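Local structure of ribonucleoside-diphosphate reductase subunit beta (Streptococcus sanguinis, 4N83) at residues T63-L68 and Q131-I136; D75-D80 and E148-S153; N125-L130 and E233-S238; H194-G199 and L261-Q266. The protein serves as the metal-carrying small subunit of a class Ib ribonucleotide reductase, which probably makes deoxyribonucleotides for DNA synthesis from the corresponding ribonucleotides. One frame throughout, in Å; residues are numbered along the deposited sequence.

Contact 1 of 4, residues T63-L68 and Q131-I136. With MN (manganese (II) ion), chain J.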
loop_
_atom_site.group_PDB
_atom_site.type_symbol
_atom_site.label_atom_id
_atom_site.label_comp_id
_atom_site.label_asym_id
_atom_site.label_seq_id
_atom_site.Cartn_x
_atom_site.Cartn_y
_atom_site.Cartn_z
ATOM N N THR A 63 11.765 -14.116 3.310
ATOM C CA THR A 63 11.117 -13.681 2.067
ATOM C C THR A 63 9.740 -14.325 1.901
ATOM O O THR A 63 8.810 -13.695 1.398
ATOM C CB THR A 63 11.972 -14.032 0.828
ATOM O OG1 THR A 63 13.338 -13.668 1.058
ATOM C CG2 THR A 63 11.457 -13.306 -0.414
ATOM N N LEU A 64 9.624 -15.582 2.322
ATOM C CA LEU A 64 8.354 -16.306 2.288
ATOM C C LEU A 64 7.304 -15.632 3.171
ATOM O O LEU A 64 6.128 -15.572 2.811
ATOM C CB LEU A 64 8.562 -17.755 2.748
ATOM C CG LEU A 64 7.399 -18.730 2.550
ATOM C CD1 LEU A 64 7.233 -19.084 1.078
ATOM C CD2 LEU A 64 7.616 -19.986 3.378
ATOM N N LEU A 65 7.739 -15.123 4.322
ATOM C CA LEU A 65 6.835 -14.532 5.307
ATOM C C LEU A 65 6.529 -13.051 5.054
ATOM O O LEU A 65 5.488 -12.557 5.488
ATOM C CB LEU A 65 7.401 -14.717 6.713
ATOM C CG LEU A 65 7.665 -16.167 7.130
ATOM C CD1 LEU A 65 8.482 -16.213 8.412
ATOM C CD2 LEU A 65 6.361 -16.937 7.290
ATOM N N ASP A 66 7.430 -12.343 4.374
ATOM C CA ASP A 66 7.137 -10.979 3.909
ATOM C C ASP A 66 6.232 -11.006 2.673
ATOM O O ASP A 66 5.511 -10.042 2.408
ATOM C CB ASP A 66 8.424 -10.189 3.619
ATOM C CG ASP A 66 8.915 -9.399 4.827
ATOM O OD1 ASP A 66 8.132 -8.603 5.386
ATOM O OD2 ASP A 66 10.094 -9.560 5.207
ATOM N N THR A 67 6.282 -12.106 1.919
ATOM C CA THR A 67 5.344 -12.345 0.819
ATOM C C THR A 67 3.968 -12.695 1.380
ATOM O O THR A 67 2.945 -12.231 0.874
ATOM C CB THR A 67 5.812 -13.501 -0.090
ATOM O OG1 THR A 67 7.175 -13.289 -0.476
ATOM C CG2 THR A 67 4.942 -13.596 -1.342
ATOM N N LEU A 68 3.958 -13.527 2.420
ATOM C CA LEU A 68 2.729 -13.906 3.118
ATOM C C LEU A 68 1.974 -12.686 3.644
ATOM O O LEU A 68 0.747 -12.623 3.553
ATOM C CB LEU A 68 3.060 -14.848 4.282
ATOM C CG LEU A 68 1.916 -15.275 5.205
ATOM C CD1 LEU A 68 0.883 -16.090 4.444
ATOM C CD2 LEU A 68 2.459 -16.061 6.387
ATOM N N GLN A 131 6.922 -23.964 5.454
ATOM C CA GLN A 131 5.615 -24.225 4.841
ATOM C C GLN A 131 4.546 -24.521 5.890
ATOM O O GLN A 131 3.406 -24.074 5.758
ATOM C CB GLN A 131 5.700 -25.392 3.851
ATOM C CG GLN A 131 6.505 -25.090 2.595
ATOM C CD GLN A 131 5.832 -24.068 1.694
ATOM O OE1 GLN A 131 4.607 -24.047 1.568
ATOM N NE2 GLN A 131 6.630 -23.216 1.061
ATOM N N LYS A 132 4.917 -25.273 6.923
ATOM C CA LYS A 132 4.005 -25.569 8.029
ATOM C C LYS A 132 3.823 -24.323 8.897
ATOM O O LYS A 132 2.719 -24.043 9.368
ATOM C CB LYS A 132 4.533 -26.747 8.862
ATOM C CG LYS A 132 3.454 -27.593 9.528
ATOM C CD LYS A 132 3.016 -27.029 10.870
ATOM C CE LYS A 132 1.956 -27.902 11.523
ATOM N NZ LYS A 132 0.644 -27.829 10.823
ATOM N N LYS A 133 4.908 -23.574 9.090
ATOM C CA LYS A 133 4.877 -22.320 9.848
ATOM C C LYS A 133 3.950 -21.295 9.195
ATOM O O LYS A 133 3.163 -20.641 9.880
ATOM C CB LYS A 133 6.294 -21.748 9.977
ATOM C CG LYS A 133 6.402 -20.491 10.828
ATOM C CD LYS A 133 7.837 -20.231 11.270
ATOM C CE LYS A 133 8.759 -19.960 10.091
ATOM N NZ LYS A 133 10.115 -19.521 10.523
ATOM N N ALA A 134 4.045 -21.166 7.874
ATOM C CA ALA A 134 3.174 -20.267 7.114
ATOM C C ALA A 134 1.727 -20.771 7.064
ATOM O O ALA A 134 0.791 -19.971 7.004
ATOM C CB ALA A 134 3.714 -20.075 5.704
ATOM N N GLU A 135 1.552 -22.093 7.086
ATOM C CA GLU A 135 0.220 -22.710 7.050
ATOM C C GLU A 135 -0.581 -22.403 8.315
ATOM O O GLU A 135 -1.784 -22.152 8.242
ATOM C CB GLU A 135 0.333 -24.228 6.870
ATOM C CG GLU A 135 -0.983 -24.921 6.531
ATOM C CD GLU A 135 -0.922 -26.430 6.695
ATOM O OE1 GLU A 135 0.193 -26.995 6.708
ATOM O OE2 GLU A 135 -1.997 -27.055 6.809
ATOM N N ILE A 136 0.086 -22.433 9.467
ATOM C CA ILE A 136 -0.556 -22.112 10.744
ATOM C C ILE A 136 -1.009 -20.650 10.769
ATOM O O ILE A 136 -2.091 -20.340 11.267
ATOM C CB ILE A 136 0.384 -22.385 11.942
ATOM C CG1 ILE A 136 0.661 -23.886 12.072
ATOM C CG2 ILE A 136 -0.223 -21.861 13.241
ATOM C CD1 ILE A 136 1.855 -24.221 12.941
HETATM MN MN MN J . 7.604 -7.465 7.099
#
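A134 faces the neighbouring helix with its methyl group, and two leucines from successive turns close over it: L65 CD2 lies 4.4 Å and L68 CD2 4.3 Å from A134 CB. On one flank the CG of K133 stands anti to the backbone N (chi1 -176°) and the chain bends at chi3, which lays CE 4.1 Å from L65 CD1, the two side chains crossing at about a right angle. The CB of Q131 points away from 63-68, but a bend at chi2 (-68°) returns the amide to L64, with NE2 4.1 Å from L64 CD2. That amide is gripped at both ends by the second subunit, OE1 taking the N-H of Y4 and NE2 donating to the carbonyl of Y5. K133 has its own second partner, a cation-pi contact with Y235. The two segments run nearly parallel, 21° apart, with axes 10.8 Å distant at closest approach. D66 belongs to a different face of helix 49-78: its OD1 binds manganese at 2.1 Å in a site that includes E97, H100, E157 and E191, while OD2 is hydrogen-bonded to the hydroxyl of Y104, the probable active-site tyrosine. Helix 128-143 packs on the leucine side of helix 49-78, where L65 also rests on L156 of helix 148-160 and L64 on L130; on the metal side D66 lies against H100 and A101 of helix 84-111.

Contact 2 of 4, residues D75-D80 and E148-S153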
loop_
_atom_site.group_PDB
_atom_site.type_symbol
_atom_site.label_atom_id
_atom_site.label_comp_id
_atom_site.label_asym_id
_atom_site.label_seq_id
_atom_site.Cartn_x
_atom_site.Cartn_y
_atom_site.Cartn_z
ATOM N N ASP A 75 -4.214 -7.866 4.110
ATOM C CA ASP A 75 -5.543 -7.969 3.497
ATOM C C ASP A 75 -6.581 -8.442 4.517
ATOM O O ASP A 75 -7.687 -7.903 4.582
ATOM C CB ASP A 75 -5.502 -8.932 2.301
ATOM C CG ASP A 75 -6.806 -8.962 1.519
ATOM O OD1 ASP A 75 -7.315 -7.881 1.151
ATOM O OD2 ASP A 75 -7.318 -10.070 1.261
ATOM N N ALA A 76 -6.213 -9.449 5.307
ATOM C CA ALA A 76 -7.072 -9.964 6.372
ATOM C C ALA A 76 -7.288 -8.928 7.476
ATOM O O ALA A 76 -8.411 -8.735 7.943
ATOM C CB ALA A 76 -6.477 -11.236 6.957
ATOM N N LEU A 77 -6.207 -8.263 7.880
ATOM C CA LEU A 77 -6.257 -7.249 8.935
ATOM C C LEU A 77 -7.091 -6.022 8.552
ATOM O O LEU A 77 -7.669 -5.369 9.420
ATOM C CB LEU A 77 -4.839 -6.807 9.313
ATOM C CG LEU A 77 -3.957 -7.870 9.977
ATOM C CD1 LEU A 77 -2.488 -7.472 9.925
ATOM C CD2 LEU A 77 -4.393 -8.115 11.415
ATOM N N ARG A 78 -7.146 -5.714 7.257
ATOM C CA ARG A 78 -7.880 -4.542 6.761
ATOM C C ARG A 78 -9.392 -4.637 6.972
ATOM O O ARG A 78 -10.032 -3.644 7.323
ATOM C CB ARG A 78 -7.578 -4.308 5.272
ATOM C CG ARG A 78 -8.564 -3.390 4.553
ATOM C CD ARG A 78 -8.010 -2.822 3.253
ATOM N NE ARG A 78 -7.216 -3.801 2.510
ATOM C CZ ARG A 78 -5.884 -3.876 2.508
ATOM N NH1 ARG A 78 -5.135 -3.026 3.208
ATOM N NH2 ARG A 78 -5.292 -4.820 1.790
ATOM N N LYS A 79 -9.958 -5.822 6.760
ATOM C CA LYS A 79 -11.412 -6.011 6.850
ATOM C C LYS A 79 -11.975 -5.828 8.266
ATOM O O LYS A 79 -13.185 -5.678 8.433
ATOM C CB LYS A 79 -11.809 -7.387 6.301
ATOM C CG LYS A 79 -11.621 -7.521 4.795
ATOM C CD LYS A 79 -11.833 -8.950 4.318
ATOM C CE LYS A 79 -13.297 -9.356 4.359
ATOM N NZ LYS A 79 -13.493 -10.750 3.874
ATOM N N ASP A 80 -11.102 -5.839 9.272
ATOM C CA ASP A 80 -11.504 -5.635 10.664
ATOM C C ASP A 80 -11.035 -4.266 11.152
ATOM O O ASP A 80 -10.361 -4.149 12.177
ATOM C CB ASP A 80 -10.929 -6.752 11.529
ATOM C CG ASP A 80 -11.166 -8.120 10.929
ATOM O OD1 ASP A 80 -12.341 -8.527 10.821
ATOM O OD2 ASP A 80 -10.180 -8.783 10.554
ATOM N N GLU A 148 -7.544 -12.654 16.801
ATOM C CA GLU A 148 -6.614 -13.760 16.588
ATOM C C GLU A 148 -5.653 -13.463 15.434
ATOM O O GLU A 148 -4.490 -13.872 15.465
ATOM C CB GLU A 148 -7.391 -15.050 16.298
ATOM C CG GLU A 148 -8.269 -15.524 17.451
ATOM C CD GLU A 148 -9.249 -16.611 17.046
ATOM O OE1 GLU A 148 -8.988 -17.322 16.052
ATOM O OE2 GLU A 148 -10.285 -16.754 17.726
ATOM N N LYS A 149 -6.147 -12.754 14.421
ATOM C CA LYS A 149 -5.330 -12.350 13.274
ATOM C C LYS A 149 -4.309 -11.275 13.649
ATOM O O LYS A 149 -3.222 -11.220 13.076
ATOM C CB LYS A 149 -6.221 -11.860 12.131
ATOM C CG LYS A 149 -7.092 -12.955 11.537
ATOM C CD LYS A 149 -8.042 -12.430 10.472
ATOM C CE LYS A 149 -9.238 -11.724 11.089
ATOM N NZ LYS A 149 -10.300 -11.439 10.084
ATOM N N LYS A 150 -4.665 -10.424 14.611
ATOM C CA LYS A 150 -3.747 -9.404 15.122
ATOM C C LYS A 150 -2.626 -10.015 15.964
ATOM O O LYS A 150 -1.493 -9.538 15.929
ATOM C CB LYS A 150 -4.506 -8.356 15.941
ATOM C CG LYS A 150 -5.422 -7.475 15.107
ATOM C CD LYS A 150 -6.100 -6.407 15.951
ATOM C CE LYS A 150 -6.785 -5.356 15.089
ATOM N NZ LYS A 150 -7.930 -5.903 14.310
ATOM N N ILE A 151 -2.946 -11.066 16.716
ATOM C CA ILE A 151 -1.955 -11.773 17.535
ATOM C C ILE A 151 -0.933 -12.506 16.662
ATOM O O ILE A 151 0.257 -12.536 16.982
ATOM C CB ILE A 151 -2.626 -12.795 18.484
ATOM C CG1 ILE A 151 -3.510 -12.085 19.513
ATOM C CG2 ILE A 151 -1.578 -13.628 19.208
ATOM C CD1 ILE A 151 -4.574 -12.974 20.123
ATOM N N ALA A 152 -1.408 -13.097 15.566
ATOM C CA ALA A 152 -0.557 -13.876 14.664
ATOM C C ALA A 152 0.449 -13.004 13.914
ATOM O O ALA A 152 1.604 -13.395 13.744
ATOM C CB ALA A 152 -1.412 -14.657 13.677
ATOM N N SER A 153 0.005 -11.832 13.466
ATOM C CA SER A 153 0.873 -10.895 12.749
ATOM C C SER A 153 1.932 -10.285 13.670
ATOM O O SER A 153 3.053 -10.010 13.236
ATOM C CB SER A 153 0.045 -9.784 12.101
ATOM O OG SER A 153 0.835 -9.017 11.208
#
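K149 is extended except for a bend at chi3 (-78°), which swings its ammonium group across to D80, whose own CG stands anti to the carbonyl carbon (chi1 -48°). The result is a salt bridge to one oxygen: K149 NZ sits 2.7 Å from D80 OD2, on the syn lone pair, and the two side chains meet at about a right angle. The methylene part of the lysine is used as well, its CD passing 4.0 Å from A76 CB. K150 takes another path, straight until a turn at chi4 (66°). Its CG packs 3.9 Å from L77 CD2, and its NZ remains 5.2 Å from D80 OD2, where its charge could still add to the field around the carboxylate. L77 spreads both methyls over the helix: CD2 lies 3.7 Å from K149 O, and CD1 3.9 Å from S153 OG, a hydroxyl hydrogen-bonded to Q69. The contact joins the C-terminal end of helix 49-78 and the residues after it to the first turns of helix 148-160. Around it, A76 and K149 touch Y141 of helix 128-143, L77 rests on F90 of helix 84-111, and K150 and S153 pack on I198 of helix 178-206.

Contact 3 of 4, residues N125-L130 and E233-S238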
loop_
_atom_site.group_PDB
_atom_site.type_symbol
_atom_site.label_atom_id
_atom_site.label_comp_id
_atom_site.label_asym_id
_atom_site.label_seq_id
_atom_site.Cartn_x
_atom_site.Cartn_y
_atom_site.Cartn_z
ATOM N N ASN A 125 10.664 -22.879 -0.718
ATOM C CA ASN A 125 9.324 -23.290 -1.137
ATOM C C ASN A 125 9.017 -24.765 -0.846
ATOM O O ASN A 125 7.862 -25.187 -0.945
ATOM C CB ASN A 125 9.123 -23.003 -2.629
ATOM C CG ASN A 125 9.201 -21.520 -2.959
ATOM O OD1 ASN A 125 8.875 -20.666 -2.132
ATOM N ND2 ASN A 125 9.631 -21.207 -4.177
ATOM N N THR A 126 10.044 -25.541 -0.497
ATOM C CA THR A 126 9.885 -26.964 -0.173
ATOM C C THR A 126 10.403 -27.299 1.233
ATOM O O THR A 126 10.769 -28.442 1.513
ATOM C CB THR A 126 10.619 -27.849 -1.201
ATOM O OG1 THR A 126 12.022 -27.558 -1.176
ATOM C CG2 THR A 126 10.076 -27.612 -2.606
ATOM N N ASN A 127 10.419 -26.302 2.113
ATOM C CA ASN A 127 10.883 -26.481 3.486
ATOM C C ASN A 127 9.780 -27.119 4.340
ATOM O O ASN A 127 8.625 -26.705 4.252
ATOM C CB ASN A 127 11.290 -25.123 4.070
ATOM C CG ASN A 127 12.102 -25.243 5.351
ATOM O OD1 ASN A 127 11.711 -25.933 6.290
ATOM N ND2 ASN A 127 13.231 -24.545 5.402
ATOM N N PRO A 128 10.123 -28.140 5.155
ATOM C CA PRO A 128 9.142 -28.710 6.092
ATOM C C PRO A 128 8.667 -27.740 7.181
ATOM O O PRO A 128 7.494 -27.768 7.556
ATOM C CB PRO A 128 9.901 -29.879 6.736
ATOM C CG PRO A 128 10.985 -30.218 5.777
ATOM C CD PRO A 128 11.370 -28.925 5.124
ATOM N N TYR A 129 9.571 -26.899 7.679
ATOM C CA TYR A 129 9.263 -25.984 8.781
ATOM C C TYR A 129 8.515 -24.740 8.304
ATOM O O TYR A 129 7.450 -24.417 8.827
ATOM C CB TYR A 129 10.544 -25.557 9.501
ATOM C CG TYR A 129 11.360 -26.709 10.043
ATOM C CD1 TYR A 129 10.986 -27.362 11.214
ATOM C CD2 TYR A 129 12.508 -27.145 9.387
ATOM C CE1 TYR A 129 11.731 -28.417 11.716
ATOM C CE2 TYR A 129 13.260 -28.198 9.880
ATOM C CZ TYR A 129 12.868 -28.830 11.043
ATOM O OH TYR A 129 13.612 -29.876 11.537
ATOM N N LEU A 130 9.082 -24.054 7.314
ATOM C CA LEU A 130 8.542 -22.776 6.830
ATOM C C LEU A 130 7.136 -22.913 6.245
ATOM O O LEU A 130 6.270 -22.075 6.501
ATOM C CB LEU A 130 9.469 -22.160 5.776
ATOM C CG LEU A 130 10.901 -21.817 6.200
ATOM C CD1 LEU A 130 11.753 -21.505 4.979
ATOM C CD2 LEU A 130 10.916 -20.654 7.181
ATOM N N GLU A 233 12.264 -23.806 17.166
ATOM C CA GLU A 233 13.422 -24.533 17.693
ATOM C C GLU A 233 13.876 -25.647 16.739
ATOM O O GLU A 233 15.049 -26.023 16.734
ATOM C CB GLU A 233 13.117 -25.105 19.083
ATOM C CG GLU A 233 13.110 -24.059 20.190
ATOM C CD GLU A 233 12.639 -24.606 21.526
ATOM O OE1 GLU A 233 11.552 -25.220 21.576
ATOM O OE2 GLU A 233 13.352 -24.412 22.534
ATOM N N GLY A 234 12.944 -26.169 15.942
ATOM C CA GLY A 234 13.270 -27.123 14.882
ATOM C C GLY A 234 13.952 -26.456 13.699
ATOM O O GLY A 234 14.912 -26.994 13.146
ATOM N N TYR A 235 13.451 -25.284 13.313
ATOM C CA TYR A 235 14.029 -24.501 12.215
ATOM C C TYR A 235 15.381 -23.894 12.603
ATOM O O TYR A 235 16.271 -23.764 11.761
ATOM C CB TYR A 235 13.055 -23.396 11.782
ATOM C CG TYR A 235 13.537 -22.549 10.620
ATOM C CD1 TYR A 235 13.485 -23.029 9.313
ATOM C CD2 TYR A 235 14.036 -21.266 10.827
ATOM C CE1 TYR A 235 13.923 -22.256 8.249
ATOM C CE2 TYR A 235 14.475 -20.486 9.769
ATOM C CZ TYR A 235 14.416 -20.985 8.482
ATOM O OH TYR A 235 14.851 -20.213 7.428
ATOM N N THR A 236 15.524 -23.522 13.873
ATOM C CA THR A 236 16.784 -22.985 14.390
ATOM C C THR A 236 17.877 -24.053 14.342
ATOM O O THR A 236 18.970 -23.807 13.831
ATOM C CB THR A 236 16.629 -22.477 15.840
ATOM O OG1 THR A 236 15.571 -21.514 15.904
ATOM C CG2 THR A 236 17.919 -21.836 16.337
ATOM N N GLU A 237 17.570 -25.235 14.873
ATOM C CA GLU A 237 18.499 -26.368 14.846
ATOM C C GLU A 237 18.762 -26.869 13.421
ATOM O O GLU A 237 19.824 -27.428 13.143
ATOM C CB GLU A 237 17.979 -27.511 15.726
ATOM C CG GLU A 237 18.056 -27.214 17.217
ATOM C CD GLU A 237 17.399 -28.278 18.077
ATOM O OE1 GLU A 237 17.603 -29.480 17.806
ATOM O OE2 GLU A 237 16.690 -27.910 19.038
ATOM N N SER A 238 17.799 -26.660 12.524
ATOM C CA SER A 238 17.954 -27.019 11.112
ATOM C C SER A 238 18.985 -26.149 10.382
ATOM O O SER A 238 19.521 -26.561 9.352
ATOM C CB SER A 238 16.603 -26.935 10.390
ATOM O OG SER A 238 16.737 -27.210 9.006
#
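G234 opens the contact by offering backbone to the ring of Y129. With no side chain in between, the aromatic ring lies on the peptide that links G234 to Y235: G234 C is 3.5 Å above the ring plane and Y235 N 3.8 Å above it on the same face, both displaced toward the rim. The next residue, Y235, lays its ring against Y129 CB and L130. Its CG is anti to the backbone N (chi1 -178°), which sets CD1 3.9 Å from Y129 CB and CE1 3.6 Å from L130 CD2, the latter methyl meeting the ring obliquely. At the edge of this same ring, in its plane, comes N127 ND2, 3.7 Å from Y235 CE1, with amide and ring planes 45° apart. One turn further on, S238 finishes the footprint, its CB 3.6 Å from Y129 CE2, so that Y129 spans the helix surface from G234 to S238. What fixes N127 is its other amide atom: OD1 accepts from Y129 N at 2.7 Å, the donor tilted 17° from the carbonyl plane, and more weakly from L130 N. The two ends of one amide therefore do different jobs, OD1 turned to the helix start and ND2 to the tyrosine. This is a classic asparagine N-cap, here beginning helix 128-143 and docked through its first turn against the late turns of helix 211-240 in the all-helical, ferritin-like fold of the reductase small subunit.

Contact 4 of 4, residues H194-G199 and L261-Q266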
loop_
_atom_site.group_PDB
_atom_site.type_symbol
_atom_site.label_atom_id
_atom_site.label_comp_id
_atom_site.label_asym_id
_atom_site.label_seq_id
_atom_site.Cartn_x
_atom_site.Cartn_y
_atom_site.Cartn_z
ATOM N N HIS A 194 4.922 -1.489 13.309
ATOM C CA HIS A 194 3.756 -2.303 12.940
ATOM C C HIS A 194 3.231 -3.090 14.135
ATOM O O HIS A 194 2.029 -3.087 14.409
ATOM C CB HIS A 194 4.089 -3.273 11.800
ATOM C CG HIS A 194 4.315 -2.603 10.481
ATOM N ND1 HIS A 194 5.108 -3.149 9.495
ATOM C CD2 HIS A 194 3.864 -1.426 9.989
ATOM C CE1 HIS A 194 5.128 -2.343 8.450
ATOM N NE2 HIS A 194 4.380 -1.290 8.724
ATOM N N GLY A 195 4.141 -3.763 14.836
ATOM C CA GLY A 195 3.795 -4.514 16.039
ATOM C C GLY A 195 3.116 -3.650 17.087
ATOM O O GLY A 195 2.112 -4.055 17.675
ATOM N N THR A 196 3.660 -2.456 17.307
ATOM C CA THR A 196 3.099 -1.510 18.272
ATOM C C THR A 196 1.690 -1.065 17.880
ATOM O O THR A 196 0.800 -1.002 18.730
ATOM C CB THR A 196 3.994 -0.263 18.413
ATOM O OG1 THR A 196 5.334 -0.668 18.713
ATOM C CG2 THR A 196 3.485 0.657 19.520
ATOM N N TYR A 197 1.495 -0.761 16.598
ATOM C CA TYR A 197 0.208 -0.271 16.111
ATOM C C TYR A 197 -0.846 -1.368 16.079
ATOM O O TYR A 197 -1.965 -1.167 16.551
ATOM C CB TYR A 197 0.350 0.337 14.716
ATOM C CG TYR A 197 -0.928 0.970 14.205
ATOM C CD1 TYR A 197 -1.527 2.023 14.893
ATOM C CD2 TYR A 197 -1.532 0.528 13.029
ATOM C CE1 TYR A 197 -2.692 2.612 14.431
ATOM C CE2 TYR A 197 -2.697 1.112 12.559
ATOM C CZ TYR A 197 -3.274 2.155 13.263
ATOM O OH TYR A 197 -4.432 2.742 12.804
ATOM N N ILE A 198 -0.490 -2.517 15.508
ATOM C CA ILE A 198 -1.395 -3.668 15.466
ATOM C C ILE A 198 -1.686 -4.146 16.890
ATOM O O ILE A 198 -2.824 -4.486 17.216
ATOM C CB ILE A 198 -0.820 -4.829 14.618
ATOM C CG1 ILE A 198 -0.742 -4.422 13.142
ATOM C CG2 ILE A 198 -1.681 -6.080 14.761
ATOM C CD1 ILE A 198 0.079 -5.358 12.276
ATOM N N GLY A 199 -0.653 -4.156 17.732
ATOM C CA GLY A 199 -0.795 -4.524 19.139
ATOM C C GLY A 199 -1.616 -3.544 19.966
ATOM O O GLY A 199 -2.212 -3.929 20.972
ATOM N N LEU A 261 4.551 -9.976 23.144
ATOM C CA LEU A 261 3.607 -9.959 24.262
ATOM C C LEU A 261 3.347 -8.532 24.742
ATOM O O LEU A 261 2.201 -8.154 24.989
ATOM C CB LEU A 261 4.136 -10.805 25.430
ATOM C CG LEU A 261 4.022 -12.325 25.278
ATOM C CD1 LEU A 261 5.082 -13.046 26.102
ATOM C CD2 LEU A 261 2.628 -12.796 25.667
ATOM N N MET A 262 4.417 -7.748 24.863
ATOM C CA MET A 262 4.324 -6.383 25.379
ATOM C C MET A 262 3.541 -5.456 24.449
ATOM O O MET A 262 2.837 -4.560 24.915
ATOM C CB MET A 262 5.723 -5.813 25.633
ATOM C CG MET A 262 5.724 -4.492 26.388
ATOM S SD MET A 262 7.212 -4.245 27.378
ATOM C CE MET A 262 6.951 -5.436 28.695
ATOM N N ASN A 263 3.667 -5.671 23.140
ATOM C CA ASN A 263 2.886 -4.913 22.161
ATOM C C ASN A 263 1.398 -5.242 22.245
ATOM O O ASN A 263 0.557 -4.351 22.138
ATOM C CB ASN A 263 3.391 -5.170 20.737
ATOM C CG ASN A 263 4.773 -4.593 20.483
ATOM O OD1 ASN A 263 5.553 -5.154 19.716
ATOM N ND2 ASN A 263 5.081 -3.467 21.118
ATOM N N LEU A 264 1.081 -6.520 22.447
ATOM C CA LEU A 264 -0.312 -6.970 22.559
ATOM C C LEU A 264 -0.928 -6.685 23.936
ATOM O O LEU A 264 -2.099 -6.989 24.165
ATOM C CB LEU A 264 -0.416 -8.464 22.231
ATOM C CG LEU A 264 -0.179 -8.828 20.759
ATOM C CD1 LEU A 264 0.199 -10.294 20.603
ATOM C CD2 LEU A 264 -1.403 -8.504 19.915
ATOM N N GLY A 265 -0.144 -6.108 24.845
ATOM C CA GLY A 265 -0.639 -5.707 26.161
ATOM C C GLY A 265 -0.578 -6.816 27.196
ATOM O O GLY A 265 -1.324 -6.794 28.176
ATOM N N GLN A 266 0.312 -7.782 26.978
ATOM C CA GLN A 266 0.498 -8.898 27.900
ATOM C C GLN A 266 1.873 -8.830 28.554
ATOM O O GLN A 266 2.746 -8.074 28.124
ATOM C CB GLN A 266 0.326 -10.231 27.166
ATOM C CG GLN A 266 -1.106 -10.531 26.743
ATOM C CD GLN A 266 -2.077 -10.623 27.911
ATOM O OE1 GLN A 266 -3.240 -10.239 27.794
ATOM N NE2 GLN A 266 -1.603 -11.132 29.044
#
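G199 and L264 bring their backbones close, CA to CA 4.2 Å, where helix 246-263 ends in a Schellman motif: G265 takes a positive phi of 87° while Q266 N bonds back to L261 O at 2.8 Å and G265 N, weakly, to M262 O. This capped end meets the glycine-bearing side of helix 178-206, and G199 CA makes a CA-H...O contact with N263 O at 3.3 Å. That carbonyl also receives a weak hydrogen bond from Q203. N263 is the main side chain. With CG anti to its carbonyl carbon (chi1 -68°), it sets CB 3.5 Å from G195 O and lays its amide beside the G195-T196 backbone, OD1 3.9 Å from G195 C. ND2 ends 3.7 Å from T196 OG1, without a hydrogen bond; that hydroxyl is bonded to S192 O one turn back. H194 belongs to the second manganese site with E97, E157 and E191, its ND1 hydrogen-bonded to E191 OE1. The closing turn of helix 246-263 packs on a side of helix 178-206 other than the one that carries H194. L264 points its CB away, yet its end comes back to place CD2 4.1 Å from G199 CA.

All four contacts pair helices of one ferritin-like bundle. Contacts 1 and 2 share helix 49-78, contacts 1 and 3 share helix 128-143, and their segments alternate along the chain. Contact 4 begins only after contacts 1 and 2 have closed, but crosses with contact 3. Contacts 1 and 3, centres 11 Å apart, touch through L64 and L130; contacts 2 and 4, 13 Å apart, touch through I198 with K150, S153 and L77. Contacts 3 and 4 lie on opposite sides of the chain's centre, 26 Å apart. Contacts 1 and 4 each contain a manganese ligand. Contacts 1, 2 and, through N125, contact 3 reach the second subunit, whereas contact 4 does not, so helix 49-78 serves both metal site and dimer interface.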